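Local coordinates for McyG protein (Microcystis aeruginosa PCC 7806, PDB 4R0M) that binds phenylalanyl-adenylate and, as the adenylation-carrier didomain of a microcystin synthetase, probably activates an aromatic acid for loading onto its carrier domain, at residues Gln46-Leu51 and Ile235-Leu240; Tyr52-Val57 and Phe83-Trp88; Pro104-Glu109 and Ile135-Lys140; Glu436-Ile441 and Val534-Leu539. All coordinates share one frame; numbering follows the deposited sequence.

Contact 1: residues Gln46-Leu51 and Ile235-Leu240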
loop_
_atom_site.group_PDB
_atom_site.type_symbol
_atom_site.label_atom_id
_atom_site.label_comp_id
_atom_site.label_asym_id
_atom_site.label_seq_id
_atom_site.Cartn_x
_atom_site.Cartn_y
_atom_site.Cartn_z
ATOM N N GLN A 46 -24.235 2.638 2.183
ATOM C CA GLN A 46 -24.639 2.553 0.789
ATOM C C GLN A 46 -24.643 1.081 0.400
ATOM O O GLN A 46 -23.582 0.467 0.259
ATOM C CB GLN A 46 -23.676 3.350 -0.100
ATOM C CG GLN A 46 -24.097 3.457 -1.561
ATOM C CD GLN A 46 -23.093 4.207 -2.423
ATOM O OE1 GLN A 46 -21.878 4.033 -2.289
ATOM N NE2 GLN A 46 -23.601 5.040 -3.328
ATOM N N SER A 47 -25.838 0.513 0.248
ATOM C CA SER A 47 -25.986 -0.885 -0.172
ATOM C C SER A 47 -25.425 -1.079 -1.577
ATOM O O SER A 47 -25.313 -0.120 -2.343
ATOM C CB SER A 47 -27.455 -1.320 -0.119
ATOM O OG SER A 47 -28.197 -0.781 -1.202
ATOM N N TYR A 48 -25.076 -2.319 -1.910
ATOM C CA TYR A 48 -24.529 -2.630 -3.231
ATOM C C TYR A 48 -25.477 -2.249 -4.369
ATOM O O TYR A 48 -25.030 -1.894 -5.462
ATOM C CB TYR A 48 -24.122 -4.098 -3.324
ATOM C CG TYR A 48 -22.881 -4.431 -2.530
ATOM C CD1 TYR A 48 -21.692 -3.724 -2.728
ATOM C CD2 TYR A 48 -22.887 -5.456 -1.589
ATOM C CE1 TYR A 48 -20.550 -4.024 -2.004
ATOM C CE2 TYR A 48 -21.748 -5.766 -0.860
ATOM C CZ TYR A 48 -20.583 -5.046 -1.072
ATOM O OH TYR A 48 -19.444 -5.346 -0.355
ATOM N N GLN A 49 -26.779 -2.312 -4.090
ATOM C CA GLN A 49 -27.813 -1.847 -5.012
ATOM C C GLN A 49 -27.726 -0.334 -5.233
ATOM O O GLN A 49 -27.813 0.135 -6.371
ATOM C CB GLN A 49 -29.207 -2.244 -4.495
ATOM C CG GLN A 49 -30.370 -1.867 -5.409
ATOM C CD GLN A 49 -30.311 -2.556 -6.762
ATOM O OE1 GLN A 49 -30.044 -1.919 -7.782
ATOM N NE2 GLN A 49 -30.552 -3.865 -6.776
ATOM N N ASP A 50 -27.554 0.419 -4.143
ATOM C CA ASP A 50 -27.403 1.878 -4.209
ATOM C C ASP A 50 -26.125 2.278 -4.943
ATOM O O ASP A 50 -26.133 3.216 -5.743
ATOM C CB ASP A 50 -27.398 2.495 -2.807
ATOM C CG ASP A 50 -28.725 2.340 -2.085
ATOM O OD1 ASP A 50 -29.752 2.840 -2.591
ATOM O OD2 ASP A 50 -28.733 1.739 -0.991
ATOM N N LEU A 51 -25.034 1.566 -4.660
ATOM C CA LEU A 51 -23.751 1.802 -5.320
ATOM C C LEU A 51 -23.880 1.613 -6.830
ATOM O O LEU A 51 -23.454 2.469 -7.611
ATOM C CB LEU A 51 -22.672 0.872 -4.748
ATOM C CG LEU A 51 -21.326 0.771 -5.479
ATOM C CD1 LEU A 51 -20.502 2.040 -5.314
ATOM C CD2 LEU A 51 -20.544 -0.438 -4.993
ATOM N N ILE A 235 -13.007 -4.730 -4.030
ATOM C CA ILE A 235 -13.590 -5.652 -5.005
ATOM C C ILE A 235 -13.832 -7.057 -4.438
ATOM O O ILE A 235 -14.823 -7.702 -4.790
ATOM C CB ILE A 235 -12.731 -5.712 -6.290
ATOM C CG1 ILE A 235 -12.779 -4.363 -7.020
ATOM C CG2 ILE A 235 -13.190 -6.837 -7.213
ATOM C CD1 ILE A 235 -11.603 -4.108 -7.941
HETATM N N MSE A 236 -12.944 -7.518 -3.557
HETATM C CA MSE A 236 -13.130 -8.805 -2.876
HETATM C C MSE A 236 -14.430 -8.820 -2.119
HETATM O O MSE A 236 -15.196 -9.784 -2.215
HETATM C CB MSE A 236 -11.969 -9.157 -1.942
HETATM C CG MSE A 236 -12.114 -10.609 -1.481
HETATM SE SE MSE A 236 -10.647 -11.190 -0.306
HETATM C CE MSE A 236 -11.268 -10.294 1.334
ATOM N N ALA A 237 -14.694 -7.750 -1.372
ATOM C CA ALA A 237 -15.908 -7.646 -0.572
ATOM C C ALA A 237 -17.161 -7.673 -1.443
ATOM O O ALA A 237 -18.176 -8.256 -1.059
ATOM C CB ALA A 237 -15.875 -6.392 0.284
ATOM N N VAL A 238 -17.074 -7.046 -2.614
ATOM C CA VAL A 238 -18.158 -7.065 -3.596
ATOM C C VAL A 238 -18.347 -8.487 -4.140
ATOM O O VAL A 238 -19.474 -8.972 -4.234
ATOM C CB VAL A 238 -17.906 -6.064 -4.746
ATOM C CG1 VAL A 238 -19.067 -6.062 -5.730
ATOM C CG2 VAL A 238 -17.693 -4.662 -4.195
ATOM N N ASP A 239 -17.235 -9.144 -4.469
ATOM C CA ASP A 239 -17.234 -10.528 -4.945
ATOM C C ASP A 239 -17.884 -11.472 -3.935
ATOM O O ASP A 239 -18.628 -12.376 -4.309
ATOM C CB ASP A 239 -15.801 -10.980 -5.253
ATOM C CG ASP A 239 -15.746 -12.234 -6.117
ATOM O OD1 ASP A 239 -16.718 -12.510 -6.856
ATOM O OD2 ASP A 239 -14.718 -12.940 -6.066
ATOM N N LEU A 240 -17.597 -11.246 -2.656
ATOM C CA LEU A 240 -18.200 -12.006 -1.567
ATOM C C LEU A 240 -19.617 -11.538 -1.251
ATOM O O LEU A 240 -20.387 -12.270 -0.628
ATOM C CB LEU A 240 -17.341 -11.891 -0.304
ATOM C CG LEU A 240 -16.026 -12.666 -0.227
ATOM C CD1 LEU A 240 -15.150 -12.087 0.874
ATOM C CD2 LEU A 240 -16.273 -14.154 0.000
#
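Y48 reaches from the first turn of helix 48-64 to A237 and V238, near the end of helix 227-240. Its CG is anti to the carbonyl carbon (chi1 -72°), which sends the ring toward that helix. The ring lies oblique to V238, with Y48 CE1 3.7 Å from V238 CG2, an apolar touch, and Y48 OH comes within 3.3 Å of A237 O and 3.8 Å of A237 CB. Neither approach is a hydrogen bond. The hydroxyl bonds instead to C242 O and Q244 NE2, just beyond the helix, so its polar demand is met inside a buried contact. W88 packs against V238 as well, and helix 19-27 adds V22.

One shell out, S47 and D50 form a capping box that fixes where the tyrosine's helix begins: D50 N donates to S47 OG over 3.2 Å at 160°, and S47 N returns a weak bond of 3.4 Å to D50 OD2. In addition, S47 OG donates to D50 OD2 over 2.6 Å, from above the carboxylate plane.

A phenylalanine here would probably keep the touch on V238 but leave C242 O and Q244 NE2 without their shared hydroxyl. The chemistry is thus divided along one side chain: carbon packing at ring atom CE1, and hydrogen bonds at the hydroxyl that tie the start of helix 48-64 to the turn and strand following helix 227-240.

Contact 2: residues Tyr52-Val57 and Phe83-Trp88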
loop_
_atom_site.group_PDB
_atom_site.type_symbol
_atom_site.label_atom_id
_atom_site.label_comp_id
_atom_site.label_asym_id
_atom_site.label_seq_id
_atom_site.Cartn_x
_atom_site.Cartn_y
_atom_site.Cartn_z
ATOM N N TYR A 52 -24.486 0.494 -7.223
ATOM C CA TYR A 52 -24.741 0.186 -8.626
ATOM C C TYR A 52 -25.547 1.293 -9.308
ATOM O O TYR A 52 -25.193 1.736 -10.401
ATOM C CB TYR A 52 -25.449 -1.172 -8.745
ATOM C CG TYR A 52 -25.920 -1.532 -10.139
ATOM C CD1 TYR A 52 -25.027 -2.007 -11.100
ATOM C CD2 TYR A 52 -27.264 -1.413 -10.492
ATOM C CE1 TYR A 52 -25.459 -2.342 -12.374
ATOM C CE2 TYR A 52 -27.705 -1.743 -11.765
ATOM C CZ TYR A 52 -26.802 -2.208 -12.701
ATOM O OH TYR A 52 -27.235 -2.536 -13.966
ATOM N N GLN A 53 -26.615 1.747 -8.651
ATOM C CA GLN A 53 -27.460 2.814 -9.193
ATOM C C GLN A 53 -26.705 4.137 -9.292
ATOM O O GLN A 53 -26.859 4.871 -10.269
ATOM C CB GLN A 53 -28.739 2.994 -8.363
ATOM C CG GLN A 53 -29.736 1.838 -8.423
ATOM C CD GLN A 53 -30.251 1.534 -9.825
ATOM O OE1 GLN A 53 -30.393 2.423 -10.665
ATOM N NE2 GLN A 53 -30.542 0.263 -10.077
ATOM N N ASP A 54 -25.890 4.428 -8.278
ATOM C CA ASP A 54 -25.062 5.636 -8.241
ATOM C C ASP A 54 -24.024 5.617 -9.366
ATOM O O ASP A 54 -23.841 6.611 -10.073
ATOM C CB ASP A 54 -24.381 5.759 -6.873
ATOM C CG ASP A 54 -23.805 7.144 -6.609
ATOM O OD1 ASP A 54 -24.079 8.093 -7.377
ATOM O OD2 ASP A 54 -23.071 7.281 -5.607
ATOM N N ALA A 55 -23.368 4.470 -9.534
ATOM C CA ALA A 55 -22.384 4.270 -10.596
ATOM C C ALA A 55 -22.956 4.510 -11.999
ATOM O O ALA A 55 -22.298 5.127 -12.837
ATOM C CB ALA A 55 -21.775 2.879 -10.496
ATOM N N LEU A 56 -24.179 4.034 -12.240
ATOM C CA LEU A 56 -24.858 4.226 -13.530
ATOM C C LEU A 56 -25.095 5.699 -13.854
ATOM O O LEU A 56 -24.964 6.114 -15.009
ATOM C CB LEU A 56 -26.193 3.470 -13.571
ATOM C CG LEU A 56 -26.207 1.944 -13.699
ATOM C CD1 LEU A 56 -27.638 1.427 -13.644
ATOM C CD2 LEU A 56 -25.527 1.480 -14.978
ATOM N N VAL A 57 -25.453 6.474 -12.831
ATOM C CA VAL A 57 -25.689 7.912 -12.976
ATOM C C VAL A 57 -24.389 8.627 -13.339
ATOM O O VAL A 57 -24.364 9.439 -14.265
ATOM C CB VAL A 57 -26.304 8.529 -11.694
ATOM C CG1 VAL A 57 -26.444 10.040 -11.827
ATOM C CG2 VAL A 57 -27.659 7.902 -11.390
ATOM N N PHE A 83 -15.269 8.458 -4.486
ATOM C CA PHE A 83 -14.253 7.646 -5.155
ATOM C C PHE A 83 -14.801 6.299 -5.630
ATOM O O PHE A 83 -14.720 5.977 -6.815
ATOM C CB PHE A 83 -13.041 7.443 -4.236
ATOM C CG PHE A 83 -11.900 6.699 -4.877
ATOM C CD1 PHE A 83 -11.943 5.312 -5.028
ATOM C CD2 PHE A 83 -10.769 7.380 -5.310
ATOM C CE1 PHE A 83 -10.891 4.626 -5.614
ATOM C CE2 PHE A 83 -9.711 6.699 -5.891
ATOM C CZ PHE A 83 -9.772 5.321 -6.043
ATOM N N ILE A 84 -15.355 5.522 -4.703
ATOM C CA ILE A 84 -15.843 4.172 -5.005
ATOM C C ILE A 84 -16.966 4.147 -6.063
ATOM O O ILE A 84 -16.878 3.378 -7.023
ATOM C CB ILE A 84 -16.224 3.395 -3.721
ATOM C CG1 ILE A 84 -14.986 3.223 -2.828
ATOM C CG2 ILE A 84 -16.808 2.033 -4.066
ATOM C CD1 ILE A 84 -15.281 2.840 -1.392
ATOM N N PRO A 85 -18.007 4.993 -5.913
ATOM C CA PRO A 85 -19.008 5.033 -6.980
ATOM C C PRO A 85 -18.446 5.429 -8.350
ATOM O O PRO A 85 -18.879 4.883 -9.367
ATOM C CB PRO A 85 -20.011 6.071 -6.474
ATOM C CG PRO A 85 -19.905 5.979 -4.992
ATOM C CD PRO A 85 -18.437 5.788 -4.745
ATOM N N ALA A 86 -17.487 6.356 -8.373
ATOM C CA ALA A 86 -16.844 6.778 -9.621
ATOM C C ALA A 86 -15.958 5.685 -10.220
ATOM O O ALA A 86 -15.882 5.543 -11.443
ATOM C CB ALA A 86 -16.038 8.050 -9.406
ATOM N N LEU A 87 -15.289 4.926 -9.355
ATOM C CA LEU A 87 -14.450 3.805 -9.780
ATOM C C LEU A 87 -15.294 2.712 -10.437
ATOM O O LEU A 87 -14.937 2.196 -11.504
ATOM C CB LEU A 87 -13.675 3.230 -8.589
ATOM C CG LEU A 87 -12.720 2.061 -8.848
ATOM C CD1 LEU A 87 -11.371 2.550 -9.356
ATOM C CD2 LEU A 87 -12.542 1.236 -7.582
ATOM N N TRP A 88 -16.408 2.370 -9.789
ATOM C CA TRP A 88 -17.344 1.376 -10.306
ATOM C C TRP A 88 -18.083 1.852 -11.521
ATOM O O TRP A 88 -18.412 1.052 -12.398
ATOM C CB TRP A 88 -18.309 0.918 -9.218
ATOM C CG TRP A 88 -17.684 -0.109 -8.309
ATOM C CD1 TRP A 88 -17.195 0.078 -7.020
ATOM C CD2 TRP A 88 -17.432 -1.524 -8.610
ATOM N NE1 TRP A 88 -16.684 -1.092 -6.514
ATOM C CE2 TRP A 88 -16.793 -2.090 -7.416
ATOM C CE3 TRP A 88 -17.668 -2.351 -9.707
ATOM C CZ2 TRP A 88 -16.418 -3.424 -7.346
ATOM C CZ3 TRP A 88 -17.284 -3.694 -9.624
ATOM C CH2 TRP A 88 -16.673 -4.216 -8.472
#
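D54 and P85 meet at a slant: the tip of the carboxylate, D54 OD2, meets the CB-CG edge of the proline ring close to the ring plane, 3.4 Å from P85 CB and 3.5 Å from P85 CG. Its CG stands opposite the backbone N (chi1 -165°), which sends the acid toward helix 80-93. No bond joins it to the proline. The same OD2 forms a salt bridge with R159 and a hydrogen bond with Q46 NE2, and these hold the carboxylate in place against the ring.

Beside it the methyl of A55 faces the neighbouring backbone, with A55 CB 3.7 Å from P85 O and 4.0 Å from W88 C. W88 CB is 4.2 Å from A55 CB; the indole then turns away toward L51 and helix 19-27, with I84 CG2 at its edge. The small alanine lets the chains come close, A55 CA to P85 CA being 5.0 Å, at a point where P85 N lacks the usual helical bond and helix 80-93 is kinked.

The two segment axes pass 8.0 Å apart and cross at -67°. Helix 80-93 is the β-α-β crossover between the adjacent parallel strands 72-76 and 96-99 of the ANL adenylation fold, and helix 48-64 packs across it.

Contact 3: residues Pro104-Glu109 and Ile135-Lys140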
loop_
_atom_site.group_PDB
_atom_site.type_symbol
_atom_site.label_atom_id
_atom_site.label_comp_id
_atom_site.label_asym_id
_atom_site.label_seq_id
_atom_site.Cartn_x
_atom_site.Cartn_y
_atom_site.Cartn_z
ATOM N N PRO A 104 -0.737 16.408 -1.085
ATOM C CA PRO A 104 -0.893 17.166 0.166
ATOM C C PRO A 104 -1.209 18.638 -0.093
ATOM O O PRO A 104 -1.905 19.269 0.704
ATOM C CB PRO A 104 0.467 17.011 0.862
ATOM C CG PRO A 104 1.412 16.556 -0.197
ATOM C CD PRO A 104 0.590 15.770 -1.176
ATOM N N SER A 105 -0.694 19.172 -1.200
ATOM C CA SER A 105 -1.092 20.488 -1.706
ATOM C C SER A 105 -0.840 20.560 -3.210
ATOM O O SER A 105 -0.071 19.768 -3.754
ATOM C CB SER A 105 -0.356 21.619 -0.976
ATOM O OG SER A 105 1.026 21.616 -1.276
ATOM N N TYR A 106 -1.490 21.511 -3.874
ATOM C CA TYR A 106 -1.376 21.655 -5.324
ATOM C C TYR A 106 -0.714 22.971 -5.741
ATOM O O TYR A 106 -0.634 23.287 -6.932
ATOM C CB TYR A 106 -2.750 21.470 -5.988
ATOM C CG TYR A 106 -3.228 20.033 -5.960
ATOM C CD1 TYR A 106 -3.929 19.532 -4.863
ATOM C CD2 TYR A 106 -2.958 19.166 -7.020
ATOM C CE1 TYR A 106 -4.356 18.214 -4.826
ATOM C CE2 TYR A 106 -3.382 17.843 -6.993
ATOM C CZ TYR A 106 -4.083 17.375 -5.895
ATOM O OH TYR A 106 -4.505 16.068 -5.854
ATOM N N ASP A 107 -0.234 23.723 -4.754
ATOM C CA ASP A 107 0.478 24.982 -4.995
ATOM C C ASP A 107 1.944 24.920 -4.549
ATOM O O ASP A 107 2.701 25.873 -4.740
ATOM C CB ASP A 107 -0.249 26.156 -4.325
ATOM C CG ASP A 107 -0.427 25.967 -2.823
ATOM O OD1 ASP A 107 0.031 24.946 -2.264
ATOM O OD2 ASP A 107 -1.039 26.856 -2.194
ATOM N N LEU A 108 2.327 23.792 -3.954
ATOM C CA LEU A 108 3.703 23.552 -3.525
ATOM C C LEU A 108 4.269 22.294 -4.177
ATOM O O LEU A 108 3.525 21.381 -4.537
ATOM C CB LEU A 108 3.786 23.438 -1.999
ATOM C CG LEU A 108 3.353 24.626 -1.128
ATOM C CD1 LEU A 108 3.212 24.186 0.322
ATOM C CD2 LEU A 108 4.313 25.804 -1.247
ATOM N N GLU A 109 5.591 22.259 -4.300
ATOM C CA GLU A 109 6.317 21.195 -4.989
ATOM C C GLU A 109 6.297 19.889 -4.189
ATOM O O GLU A 109 6.789 19.840 -3.057
ATOM C CB GLU A 109 7.760 21.654 -5.221
ATOM C CG GLU A 109 8.441 21.117 -6.466
ATOM C CD GLU A 109 9.703 21.892 -6.810
ATOM O OE1 GLU A 109 10.811 21.369 -6.572
ATOM O OE2 GLU A 109 9.590 23.032 -7.308
ATOM N N ILE A 135 -11.611 20.291 -6.546
ATOM C CA ILE A 135 -11.807 20.712 -7.943
ATOM C C ILE A 135 -11.053 22.001 -8.314
ATOM O O ILE A 135 -10.351 22.043 -9.328
ATOM C CB ILE A 135 -13.320 20.803 -8.312
ATOM C CG1 ILE A 135 -13.523 21.165 -9.787
ATOM C CG2 ILE A 135 -14.073 21.778 -7.412
ATOM C CD1 ILE A 135 -13.690 19.968 -10.697
ATOM N N THR A 136 -11.184 23.028 -7.477
ATOM C CA THR A 136 -10.619 24.351 -7.757
ATOM C C THR A 136 -9.087 24.353 -7.729
ATOM O O THR A 136 -8.450 24.944 -8.605
ATOM C CB THR A 136 -11.172 25.415 -6.782
ATOM O OG1 THR A 136 -12.589 25.247 -6.646
ATOM C CG2 THR A 136 -10.877 26.826 -7.286
ATOM N N GLU A 137 -8.514 23.684 -6.728
ATOM C CA GLU A 137 -7.059 23.575 -6.571
ATOM C C GLU A 137 -6.399 22.897 -7.768
ATOM O O GLU A 137 -5.340 23.328 -8.223
ATOM C CB GLU A 137 -6.708 22.788 -5.305
ATOM C CG GLU A 137 -7.123 23.445 -4.003
ATOM C CD GLU A 137 -7.103 22.477 -2.835
ATOM O OE1 GLU A 137 -6.092 21.759 -2.664
ATOM O OE2 GLU A 137 -8.101 22.436 -2.084
ATOM N N ILE A 138 -7.032 21.835 -8.263
ATOM C CA ILE A 138 -6.482 21.035 -9.355
ATOM C C ILE A 138 -6.565 21.778 -10.692
ATOM O O ILE A 138 -5.654 21.675 -11.517
ATOM C CB ILE A 138 -7.138 19.633 -9.415
ATOM C CG1 ILE A 138 -6.899 18.893 -8.092
ATOM C CG2 ILE A 138 -6.592 18.817 -10.582
ATOM C CD1 ILE A 138 -7.689 17.612 -7.925
ATOM N N GLU A 139 -7.641 22.536 -10.890
ATOM C CA GLU A 139 -7.774 23.392 -12.074
ATOM C C GLU A 139 -6.725 24.505 -12.071
ATOM O O GLU A 139 -6.128 24.805 -13.106
ATOM C CB GLU A 139 -9.184 23.986 -12.172
ATOM C CG GLU A 139 -10.260 22.982 -12.564
ATOM C CD GLU A 139 -11.625 23.615 -12.775
ATOM O OE1 GLU A 139 -12.045 24.447 -11.940
ATOM O OE2 GLU A 139 -12.288 23.271 -13.777
ATOM N N LYS A 140 -6.505 25.096 -10.895
ATOM C CA LYS A 140 -5.515 26.159 -10.699
ATOM C C LYS A 140 -4.115 25.719 -11.129
ATOM O O LYS A 140 -3.415 26.454 -11.825
ATOM C CB LYS A 140 -5.510 26.616 -9.235
ATOM C CG LYS A 140 -4.630 27.825 -8.951
ATOM C CD LYS A 140 -4.785 28.303 -7.515
ATOM C CE LYS A 140 -3.829 29.448 -7.210
ATOM N NZ LYS A 140 -4.105 30.070 -5.886
#
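Y106 and I138 join two elements around the four-stranded parallel sheet of the adenylation domain: the loop that follows strand 96-99, and helix 135-144, which makes the β-α-β connection from strand 128-130 to strand 152-154. The central interaction is a CH-pi contact. I138 CG1 stands over one face of the tyrosine ring, 3.9 Å from the Y106 ring centroid and 14° off the normal. The two side chains run side by side and point the same way, which carries I138 CD1 on to 4.1 Å from Y106 OH. That hydroxyl is hydrogen-bonded to A103 N in its own loop, fixing the far end of the ring, while V113 and L116 of helix 111-122 and L134 also pack on the tyrosine.

With an alanine at this tyrosine, A103 N is likely to lose its hydroxyl partner and a gap to open over I138 CG1.

E137 adds a second, looser approach. Its CG is anti to its carbonyl carbon (chi1 -65°), which turns the chain toward the tyrosine, and the extended chain crosses Y106 at about a right angle. The ring and carboxylate planes are 66° apart, and E137 OE1 approaches obliquely to 3.8 Å from Y106 CD1.

Contact 4: residues Glu436-Ile441 and Val534-Leu539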
loop_
_atom_site.group_PDB
_atom_site.type_symbol
_atom_site.label_atom_id
_atom_site.label_comp_id
_atom_site.label_asym_id
_atom_site.label_seq_id
_atom_site.Cartn_x
_atom_site.Cartn_y
_atom_site.Cartn_z
ATOM N N GLU A 436 16.009 -5.419 -3.826
ATOM C CA GLU A 436 17.176 -5.227 -4.688
ATOM C C GLU A 436 17.698 -3.792 -4.665
ATOM O O GLU A 436 16.918 -2.838 -4.603
ATOM C CB GLU A 436 16.857 -5.632 -6.129
ATOM C CG GLU A 436 16.975 -7.122 -6.403
ATOM C CD GLU A 436 16.967 -7.442 -7.886
ATOM O OE1 GLU A 436 15.914 -7.261 -8.536
ATOM O OE2 GLU A 436 18.017 -7.878 -8.404
ATOM N N LYS A 437 19.026 -3.666 -4.710
ATOM C CA LYS A 437 19.735 -2.375 -4.725
ATOM C C LYS A 437 19.389 -1.478 -3.524
ATOM O O LYS A 437 19.427 -0.248 -3.615
ATOM C CB LYS A 437 19.532 -1.646 -6.066
ATOM C CG LYS A 437 19.804 -2.517 -7.290
ATOM C CD LYS A 437 19.738 -1.738 -8.597
ATOM C CE LYS A 437 21.109 -1.222 -9.011
ATOM N NZ LYS A 437 21.116 -0.709 -10.409
ATOM N N GLN A 438 19.052 -2.117 -2.404
ATOM C CA GLN A 438 18.784 -1.429 -1.142
ATOM C C GLN A 438 19.391 -2.200 0.027
ATOM O O GLN A 438 19.033 -1.980 1.188
ATOM C CB GLN A 438 17.280 -1.241 -0.931
ATOM C CG GLN A 438 16.686 -0.062 -1.684
ATOM C CD GLN A 438 15.227 0.173 -1.346
ATOM O OE1 GLN A 438 14.361 0.105 -2.216
ATOM N NE2 GLN A 438 14.946 0.448 -0.077
ATOM N N GLU A 439 20.313 -3.105 -0.294
ATOM C CA GLU A 439 21.006 -3.911 0.705
ATOM C C GLU A 439 21.986 -3.067 1.511
ATOM O O GLU A 439 22.604 -2.141 0.983
ATOM C CB GLU A 439 21.757 -5.059 0.032
ATOM C CG GLU A 439 20.859 -6.107 -0.604
ATOM C CD GLU A 439 21.553 -6.871 -1.713
ATOM O OE1 GLU A 439 21.550 -8.118 -1.667
ATOM O OE2 GLU A 439 22.104 -6.222 -2.630
ATOM N N ILE A 440 22.113 -3.393 2.793
ATOM C CA ILE A 440 23.083 -2.742 3.662
ATOM C C ILE A 440 24.195 -3.742 3.981
ATOM O O ILE A 440 24.083 -4.550 4.907
ATOM C CB ILE A 440 22.428 -2.173 4.942
ATOM C CG1 ILE A 440 21.284 -1.218 4.573
ATOM C CG2 ILE A 440 23.463 -1.462 5.807
ATOM C CD1 ILE A 440 20.384 -0.829 5.727
ATOM N N ILE A 441 25.257 -3.692 3.179
ATOM C CA ILE A 441 26.401 -4.587 3.331
ATOM C C ILE A 441 27.628 -3.794 3.777
ATOM O O ILE A 441 28.076 -2.875 3.084
ATOM C CB ILE A 441 26.707 -5.361 2.026
ATOM C CG1 ILE A 441 25.466 -6.130 1.552
ATOM C CG2 ILE A 441 27.884 -6.310 2.230
ATOM C CD1 ILE A 441 25.541 -6.635 0.125
ATOM N N VAL A 534 7.911 4.385 3.758
ATOM C CA VAL A 534 9.022 5.288 3.462
ATOM C C VAL A 534 9.788 4.776 2.242
ATOM O O VAL A 534 10.304 3.657 2.248
ATOM C CB VAL A 534 9.982 5.434 4.669
ATOM C CG1 VAL A 534 11.194 6.281 4.306
ATOM C CG2 VAL A 534 9.264 6.037 5.867
ATOM N N GLN A 535 9.832 5.591 1.191
ATOM C CA GLN A 535 10.594 5.244 -0.007
ATOM C C GLN A 535 12.051 5.694 0.137
ATOM O O GLN A 535 12.373 6.883 0.038
ATOM C CB GLN A 535 9.928 5.778 -1.287
ATOM C CG GLN A 535 9.207 7.108 -1.133
ATOM C CD GLN A 535 8.114 7.324 -2.169
ATOM O OE1 GLN A 535 7.875 6.483 -3.037
ATOM N NE2 GLN A 535 7.440 8.462 -2.074
ATOM N N LYS A 536 12.914 4.712 0.385
ATOM C CA LYS A 536 14.312 4.940 0.741
ATOM C C LYS A 536 15.168 5.416 -0.427
ATOM O O LYS A 536 16.212 6.040 -0.221
ATOM C CB LYS A 536 14.910 3.670 1.352
ATOM C CG LYS A 536 14.259 3.245 2.657
ATOM C CD LYS A 536 14.688 1.845 3.056
ATOM C CE LYS A 536 13.766 1.283 4.122
ATOM N NZ LYS A 536 13.971 -0.179 4.302
ATOM N N SER A 537 14.723 5.116 -1.647
ATOM C CA SER A 537 15.408 5.560 -2.859
ATOM C C SER A 537 15.434 7.085 -2.973
ATOM O O SER A 537 16.475 7.669 -3.273
ATOM C CB SER A 537 14.758 4.942 -4.096
ATOM O OG SER A 537 14.887 3.531 -4.073
ATOM N N LYS A 538 14.288 7.716 -2.719
ATOM C CA LYS A 538 14.172 9.175 -2.755
ATOM C C LYS A 538 15.010 9.849 -1.668
ATOM O O LYS A 538 15.560 10.931 -1.886
ATOM C CB LYS A 538 12.708 9.613 -2.642
ATOM C CG LYS A 538 11.899 9.434 -3.917
ATOM C CD LYS A 538 10.472 9.939 -3.741
ATOM C CE LYS A 538 9.668 9.832 -5.029
ATOM N NZ LYS A 538 10.108 10.813 -6.063
ATOM N N LEU A 539 15.104 9.205 -0.506
ATOM C CA LEU A 539 15.918 9.711 0.597
ATOM C C LEU A 539 17.413 9.550 0.334
ATOM O O LEU A 539 18.206 10.414 0.713
ATOM C CB LEU A 539 15.537 9.043 1.921
ATOM C CG LEU A 539 14.357 9.644 2.687
ATOM C CD1 LEU A 539 13.991 8.768 3.873
ATOM C CD2 LEU A 539 14.645 11.068 3.149
#
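The carboxamide of Q438 is the flat group here, and K536 and S537 approach it from one face, with K536 CD at its nitrogen edge. K536 CB and S537 OG stand above that same side of the amide plane, while K536 CD sits close to the plane, beyond the nitrogen. The setting is the small C-terminal part of the ANL fold, near its junction with the larger one. The sequence around Q438 resembles the eighth core motif of adenylation domains, with K437 probably at the hinge position on which the two parts swing, and segment 534-539 directly follows K533, the last residue of the ligand pocket, in what looks like the tenth.

The amide nitrogen rests on the aliphatic part of the lysine: Q438 NE2 is 3.4 Å from K536 CD and 3.5 Å from K536 CB. The two side chains cross at about a right angle. K536 is extended beyond CG, which carries NZ past the amide toward E453, where the ion pair is long and weak, and leaves the methylenes to meet the glutamine; its stem also touches A449 of helix 449-457. Q438 is likewise extended (chi2 -174°) and spans a backbone separation of 7.9 Å between Q438 CA and S537 CA.

No hydrogen bond crosses the contact, which buries just 111 Å² at the protein surface. The Q438 side chain nevertheless lies about 7 Å from the bound phenylalanyl-adenylate. Such light, unbonded packing is consistent with a junction that, as in other ANL enzymes, probably rearranges between catalytic steps. At the other end of the amide, Q438 OE1 stops 3.9 Å from S537 OG.

How the contacts relate
Contacts 1 and 2 are neighbours, with centres 11 Å apart. Both use helix 48-64, and they touch where L51 CD1 packs 3.7 Å from P85 CA. Contact 2 falls within the stretch of chain that contact 1 brings together, and so does contact 3, on the four-stranded parallel sheet with its centre about 25 Å from that of contact 2. All three belong to the AMP-binding part of the chain. Contact 4 comes last in sequence, across the chain's centre from contacts 1 and 2, with its centre about 39 Å from theirs. The first three are local packing within the large adenylation body, 1 and 2 adjoining and 3 separate, while contact 4 lies near the ligand in the probably mobile C-terminal part.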